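Local coordinates for glycoside Hydrolase (Bacteroides plebeius, PDB 5T3B), which probably hydrolyses glycosidic bonds, perhaps in agar-type galactans, at residues 374-379 and 383-388; 425-430 and 470-475; 56-61 and 364-369. One frame throughout, in Å; residues are numbered along the deposited sequence. Where two conformers were deposited one is given.

Contacts 1 and 2 are buried, whereas contact 3 is only partly so and lies nearer the surface. Contact 1 (374-379 with 383-388) joins helix 370-379 to the strand that follows it, through two aromatic rings. Contact 2 (425-430 with 470-475) packs the end of helix 412-427 on the C-terminal helix with aliphatic groups alone. Contact 3 (56-61 with 364-369) mixes an aromatic face with a hydrogen bond, and one 1,2-ethanediol bridges its margin. Its loop leads into the helix used by contact 1. Contacts 1 and 2 meet where V387 CG2 lies 3.7 Å from L426 CD1; contacts 2 and 3 are tied by the salt bridge of E428 with R61.

Contact 1: residues 374-379 and 383-388; sequences DGWKNQ and TPFMVT
W376 and F385 reach each other through different first torsions. In W376, CG stands anti to the carbonyl carbon (chi1 -66°), which carries the indole off the helix toward the strand; in F385, CG lies between the backbone N and the carbonyl carbon (chi1 73°), and the phenyl ring presents a face to the helix. The pair belongs to a beta-alpha-beta unit formed by strand 358-361, helix 370-379 and strand 385-394, consistent with the (beta/alpha)8 barrel known for glycoside hydrolase family 50. The helix packs on the parallel strands that it links.

The ring geometry is a T-shaped stack. The six-membered ring of W376 directs its edge at the face of F385, with planes at 78° and centroids 5.1 Å apart. CE3 of W376 stands 3.8 Å above the F385 plane, over the ring centre. The neighbouring W376 CZ3 comes within 3.9 Å of F385 CE2, so a whole C-C edge, rather than a single atom, faces the phenyl. V387 CG2 lies at the rim of the same phenyl, near its plane. Both aromatic residues are buried, and both also touch I360 of strand 358-361, which makes the pair part of the layer between helix and strands. The indole NE1 is directed elsewhere, in a weak hydrogen bond to the carbonyl of K342.

The backbones share one polar link. A water donates to T383 O at 2.7 Å and, more weakly, to W376 O, bridging the carbonyls of helix and loop beside the apolar ring pair; its distance to W376 O is 3.1 Å.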
loop_
_atom_site.group_PDB
_atom_site.type_symbol
_atom_site.label_atom_id
_atom_site.label_comp_id
_atom_site.label_asym_id
_atom_site.label_seq_id
_atom_site.Cartn_x
_atom_site.Cartn_y
_atom_site.Cartn_z
ATOM N N ASP A 374 2.499 -4.739 15.551
ATOM C CA ASP A 374 3.254 -4.220 16.694
ATOM C C ASP A 374 4.756 -4.441 16.538
ATOM O O ASP A 374 5.567 -3.581 16.858
ATOM C CB ASP A 374 2.820 -4.915 17.976
ATOM C CG ASP A 374 1.417 -4.520 18.478
ATOM O OD1 ASP A 374 0.800 -3.586 17.916
ATOM O OD2 ASP A 374 0.933 -5.164 19.442
ATOM N N GLY A 375 5.146 -5.593 16.015
ATOM C CA GLY A 375 6.522 -5.806 15.660
ATOM C C GLY A 375 7.047 -4.788 14.678
ATOM O O GLY A 375 8.170 -4.275 14.833
ATOM N N TRP A 376 6.252 -4.499 13.651
ATOM C CA TRP A 376 6.649 -3.484 12.684
ATOM C C TRP A 376 6.916 -2.134 13.356
ATOM O O TRP A 376 7.797 -1.389 12.934
ATOM C CB TRP A 376 5.633 -3.340 11.543
ATOM C CG TRP A 376 5.536 -4.536 10.691
ATOM C CD1 TRP A 376 6.433 -5.532 10.546
ATOM C CD2 TRP A 376 4.406 -4.927 9.873
ATOM N NE1 TRP A 376 5.966 -6.502 9.684
ATOM C CE2 TRP A 376 4.728 -6.134 9.249
ATOM C CE3 TRP A 376 3.178 -4.334 9.577
ATOM C CZ2 TRP A 376 3.857 -6.768 8.395
ATOM C CZ3 TRP A 376 2.315 -4.964 8.718
ATOM C CH2 TRP A 376 2.636 -6.197 8.155
ATOM N N LYS A 377 6.078 -1.782 14.328
ATOM C CA LYS A 377 6.277 -0.542 15.022
ATOM C C LYS A 377 7.653 -0.469 15.667
ATOM O O LYS A 377 8.365 0.534 15.552
ATOM C CB LYS A 377 5.186 -0.340 16.051
ATOM C CG LYS A 377 5.214 1.024 16.714
ATOM C CD LYS A 377 4.301 1.091 17.924
ATOM C CE LYS A 377 2.828 0.940 17.552
ATOM N NZ LYS A 377 1.958 1.039 18.782
ATOM N N ASN A 378 8.024 -1.541 16.357
ATOM C CA ASN A 378 9.315 -1.574 17.050
ATOM C C ASN A 378 10.455 -1.659 16.068
ATOM O O ASN A 378 11.450 -0.946 16.142
ATOM C CB ASN A 378 9.356 -2.759 17.989
ATOM C CG ASN A 378 8.279 -2.701 19.025
ATOM O OD1 ASN A 378 7.898 -1.643 19.446
ATOM N ND2 ASN A 378 7.797 -3.837 19.436
ATOM N N GLN A 379 10.331 -2.559 15.116
ATOM C CA GLN A 379 11.378 -2.784 14.146
ATOM C C GLN A 379 11.752 -1.543 13.343
ATOM O O GLN A 379 12.912 -1.258 13.045
ATOM C CB GLN A 379 11.058 -3.942 13.231
ATOM C CG GLN A 379 10.959 -5.269 13.961
ATOM C CD GLN A 379 10.079 -6.271 13.248
ATOM O OE1 GLN A 379 9.816 -6.164 12.045
ATOM N NE2 GLN A 379 9.648 -7.252 13.970
ATOM N N THR A 383 8.673 4.420 12.565
ATOM C CA THR A 383 8.249 4.873 11.229
ATOM C C THR A 383 6.992 4.113 10.879
ATOM O O THR A 383 6.941 2.921 11.072
ATOM C CB THR A 383 9.357 4.581 10.213
ATOM O OG1 THR A 383 10.508 5.338 10.596
ATOM C CG2 THR A 383 8.915 4.922 8.800
ATOM N N PRO A 384 5.966 4.811 10.399
ATOM C CA PRO A 384 4.674 4.129 10.116
ATOM C C PRO A 384 4.714 3.344 8.826
ATOM O O PRO A 384 5.625 3.483 7.984
ATOM C CB PRO A 384 3.678 5.254 10.053
ATOM C CG PRO A 384 4.536 6.397 9.452
ATOM C CD PRO A 384 5.851 6.252 10.171
ATOM N N PHE A 385 3.668 2.530 8.688
ATOM C CA PHE A 385 3.415 1.808 7.449
ATOM C C PHE A 385 2.038 2.208 6.899
ATOM O O PHE A 385 1.197 2.785 7.600
ATOM C CB PHE A 385 3.512 0.279 7.636
ATOM C CG PHE A 385 2.382 -0.349 8.368
ATOM C CD1 PHE A 385 2.339 -0.388 9.729
ATOM C CD2 PHE A 385 1.361 -0.953 7.663
ATOM C CE1 PHE A 385 1.330 -0.992 10.420
ATOM C CE2 PHE A 385 0.310 -1.603 8.335
ATOM C CZ PHE A 385 0.283 -1.614 9.730
ATOM N N MET A 386 1.854 1.859 5.624
ATOM C CA MET A 386 0.558 1.976 4.966
ATOM C C MET A 386 0.314 0.665 4.222
ATOM O O MET A 386 1.275 0.078 3.717
ATOM C CB MET A 386 0.478 3.146 4.006
ATOM C CG MET A 386 1.428 3.114 2.869
ATOM S SD MET A 386 1.457 4.593 1.838
ATOM C CE MET A 386 -0.162 4.538 1.205
ATOM N N VAL A 387 -0.928 0.269 4.103
ATOM C CA VAL A 387 -1.303 -0.913 3.318
ATOM C C VAL A 387 -1.601 -0.430 1.931
ATOM O O VAL A 387 -2.585 0.277 1.691
ATOM C CB VAL A 387 -2.431 -1.671 3.968
ATOM C CG1 VAL A 387 -2.910 -2.781 3.003
ATOM C CG2 VAL A 387 -1.993 -2.231 5.300
ATOM N N THR A 388 -0.779 -0.819 0.991
ATOM C CA THR A 388 -0.897 -0.336 -0.379
ATOM C C THR A 388 -1.777 -1.197 -1.260
ATOM O O THR A 388 -2.143 -0.748 -2.360
ATOM C CB THR A 388 0.487 -0.131 -1.009
ATOM O OG1 THR A 388 1.404 -1.139 -0.550
ATOM C CG2 THR A 388 1.052 1.222 -0.633
HETATM O O HOH W 1 5.777 0.501 11.646
#

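Contact 2: residues 425-430 and 470-475; sequences GLLEAK and WNVYNL
L427 and V472 mark the closest backbone approach, their CA atoms 7.4 Å apart, a separation bridged by side chains without any hydrogen bond between the segments. L427 belongs to the last part of helix 412-427, and A429 N bonds to L426 O, three residues back. On the other side, helix 472-480 is just beginning, with L475 N bonded to N471 O, four residues back. In what is consistent with a (beta/alpha)8 barrel, helix 412-427 lies between strand 407-409 and strand 432-437, and the C-terminal helix 472-480 packs against its end.

L427 supplies both of its methyl branches. CG is anti to the carbonyl carbon (chi1 -72°), and from there the fork divides between two partners one helical turn apart. CD2 meets V472 CG1 at 3.9 Å, the two side chains crossing at about a right angle. CD1 meets L475 CD1, also at 3.9 Å, and lies 4.1 Å from L475 CB, so it rests against the base of that side chain as well as its end.

Y122 of strand 120-126 and W435 of strand 432-437 each touch both L427 and V472, so the cluster packs on side chains of two neighbouring, parallel-paired strands. The other branch of V472, CG2, lies over the ring of the adjacent Y473, 3.9 Å above its plane and offset toward the rim.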
loop_
_atom_site.group_PDB
_atom_site.type_symbol
_atom_site.label_atom_id
_atom_site.label_comp_id
_atom_site.label_asym_id
_atom_site.label_seq_id
_atom_site.Cartn_x
_atom_site.Cartn_y
_atom_site.Cartn_z
ATOM N N GLY A 425 -9.245 -3.667 11.615
ATOM C CA GLY A 425 -8.007 -4.192 12.107
ATOM C C GLY A 425 -6.839 -3.256 11.955
ATOM O O GLY A 425 -5.991 -3.141 12.829
ATOM N N LEU A 426 -6.785 -2.582 10.790
ATOM C CA LEU A 426 -5.720 -1.604 10.501
ATOM C C LEU A 426 -5.897 -0.352 11.370
ATOM O O LEU A 426 -4.893 0.237 11.790
ATOM C CB LEU A 426 -5.718 -1.241 9.055
ATOM C CG LEU A 426 -5.397 -2.310 8.075
ATOM C CD1 LEU A 426 -5.445 -1.840 6.643
ATOM C CD2 LEU A 426 -4.053 -2.990 8.398
ATOM N N LEU A 427 -7.131 0.082 11.616
ATOM C CA LEU A 427 -7.381 1.272 12.429
ATOM C C LEU A 427 -6.810 1.120 13.814
ATOM O O LEU A 427 -6.476 2.115 14.448
ATOM C CB LEU A 427 -8.854 1.646 12.427
ATOM C CG LEU A 427 -9.383 2.238 11.140
ATOM C CD1 LEU A 427 -10.911 2.207 11.115
ATOM C CD2 LEU A 427 -8.841 3.603 10.862
ATOM N N GLU A 428 -6.777 -0.108 14.337
ATOM C CA GLU A 428 -6.216 -0.314 15.654
ATOM C C GLU A 428 -4.700 -0.196 15.716
ATOM O O GLU A 428 -4.134 -0.056 16.814
ATOM C CB GLU A 428 -6.637 -1.680 16.205
ATOM C CG GLU A 428 -8.105 -1.824 16.422
ATOM C CD GLU A 428 -8.453 -2.920 17.398
ATOM O OE1 GLU A 428 -8.221 -2.754 18.623
ATOM O OE2 GLU A 428 -8.963 -3.918 16.925
ATOM N N ALA A 429 -4.044 -0.280 14.589
ATOM C CA ALA A 429 -2.599 -0.160 14.536
ATOM C C ALA A 429 -2.214 1.314 14.506
ATOM O O ALA A 429 -2.380 1.994 13.470
ATOM C CB ALA A 429 -2.016 -0.887 13.319
ATOM N N LYS A 430 -1.643 1.815 15.591
ATOM C CA LYS A 430 -1.288 3.224 15.699
ATOM C C LYS A 430 -0.152 3.630 14.777
ATOM O O LYS A 430 0.037 4.821 14.503
ATOM C CB LYS A 430 -0.911 3.545 17.125
ATOM C CG LYS A 430 -2.043 3.446 18.120
ATOM C CD LYS A 430 -1.652 4.056 19.472
ATOM C CE LYS A 430 -2.356 3.416 20.653
ATOM N NZ LYS A 430 -1.760 4.061 21.827
ATOM N N TRP A 470 -15.824 7.293 6.098
ATOM C CA TRP A 470 -16.321 8.559 6.663
ATOM C C TRP A 470 -15.976 8.718 8.149
ATOM O O TRP A 470 -15.984 9.814 8.676
ATOM C CB TRP A 470 -17.835 8.597 6.598
ATOM C CG TRP A 470 -18.453 8.666 5.247
ATOM C CD1 TRP A 470 -17.878 9.020 4.057
ATOM C CD2 TRP A 470 -19.830 8.385 4.950
ATOM N NE1 TRP A 470 -18.814 9.007 3.067
ATOM C CE2 TRP A 470 -20.020 8.604 3.574
ATOM C CE3 TRP A 470 -20.915 7.938 5.732
ATOM C CZ2 TRP A 470 -21.278 8.385 2.954
ATOM C CZ3 TRP A 470 -22.124 7.705 5.115
ATOM C CH2 TRP A 470 -22.302 7.916 3.768
ATOM N N ASN A 471 -15.758 7.595 8.814
ATOM C CA ASN A 471 -15.671 7.506 10.271
ATOM C C ASN A 471 -14.262 7.205 10.807
ATOM O O ASN A 471 -14.105 7.029 12.016
ATOM C CB ASN A 471 -16.702 6.483 10.805
ATOM C CG ASN A 471 -18.079 7.017 10.667
ATOM O OD1 ASN A 471 -18.870 6.671 9.740
ATOM N ND2 ASN A 471 -18.355 7.978 11.461
ATOM N N VAL A 472 -13.245 7.153 9.936
ATOM C CA VAL A 472 -11.949 6.760 10.413
ATOM C C VAL A 472 -11.446 7.595 11.594
ATOM O O VAL A 472 -10.795 7.074 12.510
ATOM C CB VAL A 472 -10.865 6.665 9.317
ATOM C CG1 VAL A 472 -11.174 5.549 8.349
ATOM C CG2 VAL A 472 -10.688 8.007 8.585
ATOM N N TYR A 473 -11.684 8.903 11.540
ATOM C CA TYR A 473 -11.126 9.763 12.571
ATOM C C TYR A 473 -11.784 9.502 13.943
ATOM O O TYR A 473 -11.124 9.452 14.969
ATOM C CB TYR A 473 -11.226 11.238 12.155
ATOM C CG TYR A 473 -10.515 11.543 10.860
ATOM C CD1 TYR A 473 -9.128 11.562 10.788
ATOM C CD2 TYR A 473 -11.196 11.715 9.678
ATOM C CE1 TYR A 473 -8.454 11.855 9.605
ATOM C CE2 TYR A 473 -10.559 11.968 8.490
ATOM C CZ TYR A 473 -9.169 12.011 8.428
ATOM O OH TYR A 473 -8.463 12.272 7.294
ATOM N N ASN A 474 -13.110 9.323 13.930
ATOM C CA ASN A 474 -13.785 9.043 15.202
ATOM C C ASN A 474 -13.633 7.574 15.661
ATOM O O ASN A 474 -13.635 7.293 16.855
ATOM C CB ASN A 474 -15.189 9.556 15.220
ATOM C CG ASN A 474 -16.131 8.810 14.299
ATOM O OD1 ASN A 474 -16.445 7.625 14.542
ATOM N ND2 ASN A 474 -16.552 9.450 13.244
ATOM N N LEU A 475 -13.388 6.665 14.708
ATOM C CA LEU A 475 -13.031 5.318 15.062
ATOM C C LEU A 475 -11.660 5.274 15.770
ATOM O O LEU A 475 -11.461 4.509 16.716
ATOM C CB LEU A 475 -13.055 4.408 13.846
ATOM C CG LEU A 475 -14.458 3.932 13.498
ATOM C CD1 LEU A 475 -14.496 3.437 12.047
ATOM C CD2 LEU A 475 -14.959 2.862 14.473
#

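Contact 3: residues 56-61 and 364-369; sequences IEAKTR and SKWSPE. With EDO (1,2-ethanediol), chain P; EDO (1,2-ethanediol), chain E.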
loop_
_atom_site.group_PDB
_atom_site.type_symbol
_atom_site.label_atom_id
_atom_site.label_comp_id
_atom_site.label_asym_id
_atom_site.label_seq_id
_atom_site.Cartn_x
_atom_site.Cartn_y
_atom_site.Cartn_z
ATOM N N ILE A 56 -14.491 -21.560 3.445
ATOM C CA ILE A 56 -14.488 -21.720 4.856
ATOM C C ILE A 56 -15.303 -20.651 5.528
ATOM O O ILE A 56 -15.483 -19.584 4.956
ATOM C CB ILE A 56 -13.097 -21.731 5.476
ATOM C CG1 ILE A 56 -12.390 -20.398 5.324
ATOM C CG2 ILE A 56 -12.259 -22.754 4.796
ATOM C CD1 ILE A 56 -11.866 -19.814 6.578
ATOM N N GLU A 57 -15.677 -20.869 6.787
ATOM C CA GLU A 57 -16.397 -19.887 7.574
ATOM C C GLU A 57 -15.457 -19.131 8.472
ATOM O O GLU A 57 -14.769 -19.717 9.291
ATOM C CB GLU A 57 -17.419 -20.602 8.454
ATOM C CG GLU A 57 -18.536 -21.269 7.637
ATOM C CD GLU A 57 -19.632 -21.921 8.428
ATOM O OE1 GLU A 57 -19.446 -22.173 9.609
ATOM O OE2 GLU A 57 -20.678 -22.191 7.834
ATOM N N ALA A 58 -15.422 -17.811 8.332
ATOM C CA ALA A 58 -14.544 -16.927 9.037
ATOM C C ALA A 58 -15.294 -15.971 9.956
ATOM O O ALA A 58 -16.185 -15.245 9.502
ATOM C CB ALA A 58 -13.692 -16.115 8.062
ATOM N N LYS A 59 -14.890 -15.976 11.220
ATOM C CA LYS A 59 -15.401 -14.976 12.147
ATOM C C LYS A 59 -14.974 -13.616 11.704
ATOM O O LYS A 59 -13.784 -13.360 11.405
ATOM C CB LYS A 59 -14.970 -15.236 13.575
ATOM C CG LYS A 59 -15.770 -16.217 14.363
ATOM C CD LYS A 59 -15.304 -16.080 15.847
ATOM C CE LYS A 59 -16.130 -16.887 16.718
ATOM N NZ LYS A 59 -15.368 -16.868 17.978
ATOM N N THR A 60 -15.909 -12.692 11.648
ATOM C CA THR A 60 -15.657 -11.367 11.061
ATOM C C THR A 60 -16.273 -10.282 11.943
ATOM O O THR A 60 -17.386 -10.438 12.476
ATOM C CB THR A 60 -16.267 -11.381 9.635
ATOM O OG1 THR A 60 -15.686 -12.435 8.892
ATOM C CG2 THR A 60 -16.076 -10.169 8.874
ATOM N N ARG A 61 -15.576 -9.157 11.998
ATOM C CA ARG A 61 -15.937 -7.969 12.735
ATOM C C ARG A 61 -16.406 -6.933 11.742
ATOM O O ARG A 61 -15.606 -6.460 10.918
ATOM C CB ARG A 61 -14.740 -7.450 13.562
ATOM C CG ARG A 61 -15.090 -6.208 14.369
ATOM C CD ARG A 61 -14.013 -5.881 15.389
ATOM N NE ARG A 61 -12.746 -5.501 14.758
ATOM C CZ ARG A 61 -11.717 -4.953 15.392
ATOM N NH1 ARG A 61 -11.827 -4.571 16.659
ATOM N NH2 ARG A 61 -10.608 -4.736 14.725
ATOM N N SER A 364 -3.338 -12.669 1.832
ATOM C CA SER A 364 -3.342 -14.043 2.335
ATOM C C SER A 364 -3.723 -14.188 3.759
ATOM O O SER A 364 -3.580 -15.295 4.334
ATOM C CB SER A 364 -2.049 -14.778 2.011
ATOM O OG SER A 364 -1.819 -14.732 0.578
ATOM N N LYS A 365 -4.233 -13.102 4.361
ATOM C CA LYS A 365 -4.731 -13.102 5.742
ATOM C C LYS A 365 -6.121 -12.540 5.792
ATOM O O LYS A 365 -6.446 -11.533 5.139
ATOM C CB LYS A 365 -3.827 -12.303 6.676
ATOM C CG LYS A 365 -2.447 -12.903 6.885
ATOM C CD LYS A 365 -2.383 -14.228 7.635
ATOM C CE LYS A 365 -0.988 -14.828 7.487
ATOM N NZ LYS A 365 -0.694 -15.245 6.083
ATOM N N TRP A 366 -6.986 -13.200 6.538
ATOM C CA TRP A 366 -8.315 -12.668 6.727
ATOM C C TRP A 366 -8.265 -11.419 7.607
ATOM O O TRP A 366 -9.018 -10.452 7.396
ATOM C CB TRP A 366 -9.260 -13.760 7.290
ATOM C CG TRP A 366 -10.672 -13.294 7.387
ATOM C CD1 TRP A 366 -11.410 -13.083 8.523
ATOM C CD2 TRP A 366 -11.531 -12.985 6.281
ATOM N NE1 TRP A 366 -12.672 -12.686 8.189
ATOM C CE2 TRP A 366 -12.762 -12.587 6.814
ATOM C CE3 TRP A 366 -11.367 -13.025 4.904
ATOM C CZ2 TRP A 366 -13.842 -12.247 5.995
ATOM C CZ3 TRP A 366 -12.407 -12.645 4.115
ATOM C CH2 TRP A 366 -13.633 -12.281 4.659
ATOM N N SER A 367 -7.454 -11.485 8.676
ATOM C CA SER A 367 -7.364 -10.408 9.648
ATOM C C SER A 367 -5.940 -9.837 9.650
ATOM O O SER A 367 -4.955 -10.589 9.666
ATOM C CB SER A 367 -7.679 -10.933 11.029
ATOM O OG SER A 367 -8.913 -11.594 11.087
ATOM N N PRO A 368 -5.804 -8.501 9.698
ATOM C CA PRO A 368 -4.490 -7.940 9.993
ATOM C C PRO A 368 -3.903 -8.521 11.268
ATOM O O PRO A 368 -4.652 -8.742 12.215
ATOM C CB PRO A 368 -4.805 -6.461 10.128
ATOM C CG PRO A 368 -6.003 -6.266 9.333
ATOM C CD PRO A 368 -6.816 -7.460 9.551
ATOM N N GLU A 369 -2.606 -8.825 11.267
ATOM C CA GLU A 369 -2.020 -9.559 12.383
ATOM C C GLU A 369 -1.420 -8.556 13.363
ATOM O O GLU A 369 -0.362 -8.016 13.108
ATOM C CB GLU A 369 -0.954 -10.485 11.823
ATOM C CG GLU A 369 -1.502 -11.550 10.889
ATOM C CD GLU A 369 -0.462 -12.093 9.961
ATOM O OE1 GLU A 369 -0.030 -11.343 9.034
ATOM O OE2 GLU A 369 -0.052 -13.239 10.182
HETATM C C1 EDO P . -10.480 -12.695 14.622
HETATM O O1 EDO P . -9.337 -12.076 13.993
HETATM C C2 EDO P . -11.616 -12.733 13.632
HETATM O O2 EDO P . -12.776 -11.836 13.854
HETATM C C1 EDO E . 2.824 -14.970 3.359
HETATM O O1 EDO E . 1.636 -15.193 4.161
HETATM C C2 EDO E . 2.452 -14.862 1.866
HETATM O O2 EDO E . 1.873 -13.521 1.752
#
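One indole is engaged by the same short strand in two ways: W366 receives the A58 methyl over a face while T60 OG1 lies near the ring plane, at the N-H edge. The methyl contact is a CH-pi interaction with the five-membered ring, A58 CB lying 3.8 Å from that ring's centroid and 17° off its normal. At the edge, W366 NE1 donates to T60 OG1 over 3.1 Å. This bond is bent, with an N-H...O angle of 139°. T60 OG1 spends its own hydrogen on A58 O, 2.9 Å away, approaching from above the carbonyl plane, and so accepts from the indole with its oxygen.

The indole reaches the strand because its CG is anti to the backbone N of W366 (chi1 -175°). Its loop follows strand 358-361 and leads into helix 370-379; in a (beta/alpha)8 barrel, as expected for family 50, such loops lie at the catalytic end of the strands. Strand 56-60 pairs antiparallel with strand 39-48, so the contact joins an N-terminal beta element to the loop before helix 370-379. H421 of helix 412-427 and Y47 of strand 39-48 both stack with W366. With the indole replaced by an alanine, T60 OG1 is likely to lose its donor, H421 and Y47 their stacking partner, and a gap to open beside the A58 methyl.

A 1,2-ethanediol, probably from the crystallisation liquor, bridges the margin. Its O2 donates weakly to K59 O, while K59 NZ forms a salt bridge with E31. The diol's O1 shares a hydrogen bond of 3.0 Å with S367 OG, a hydroxyl also bonded to H421 NE2.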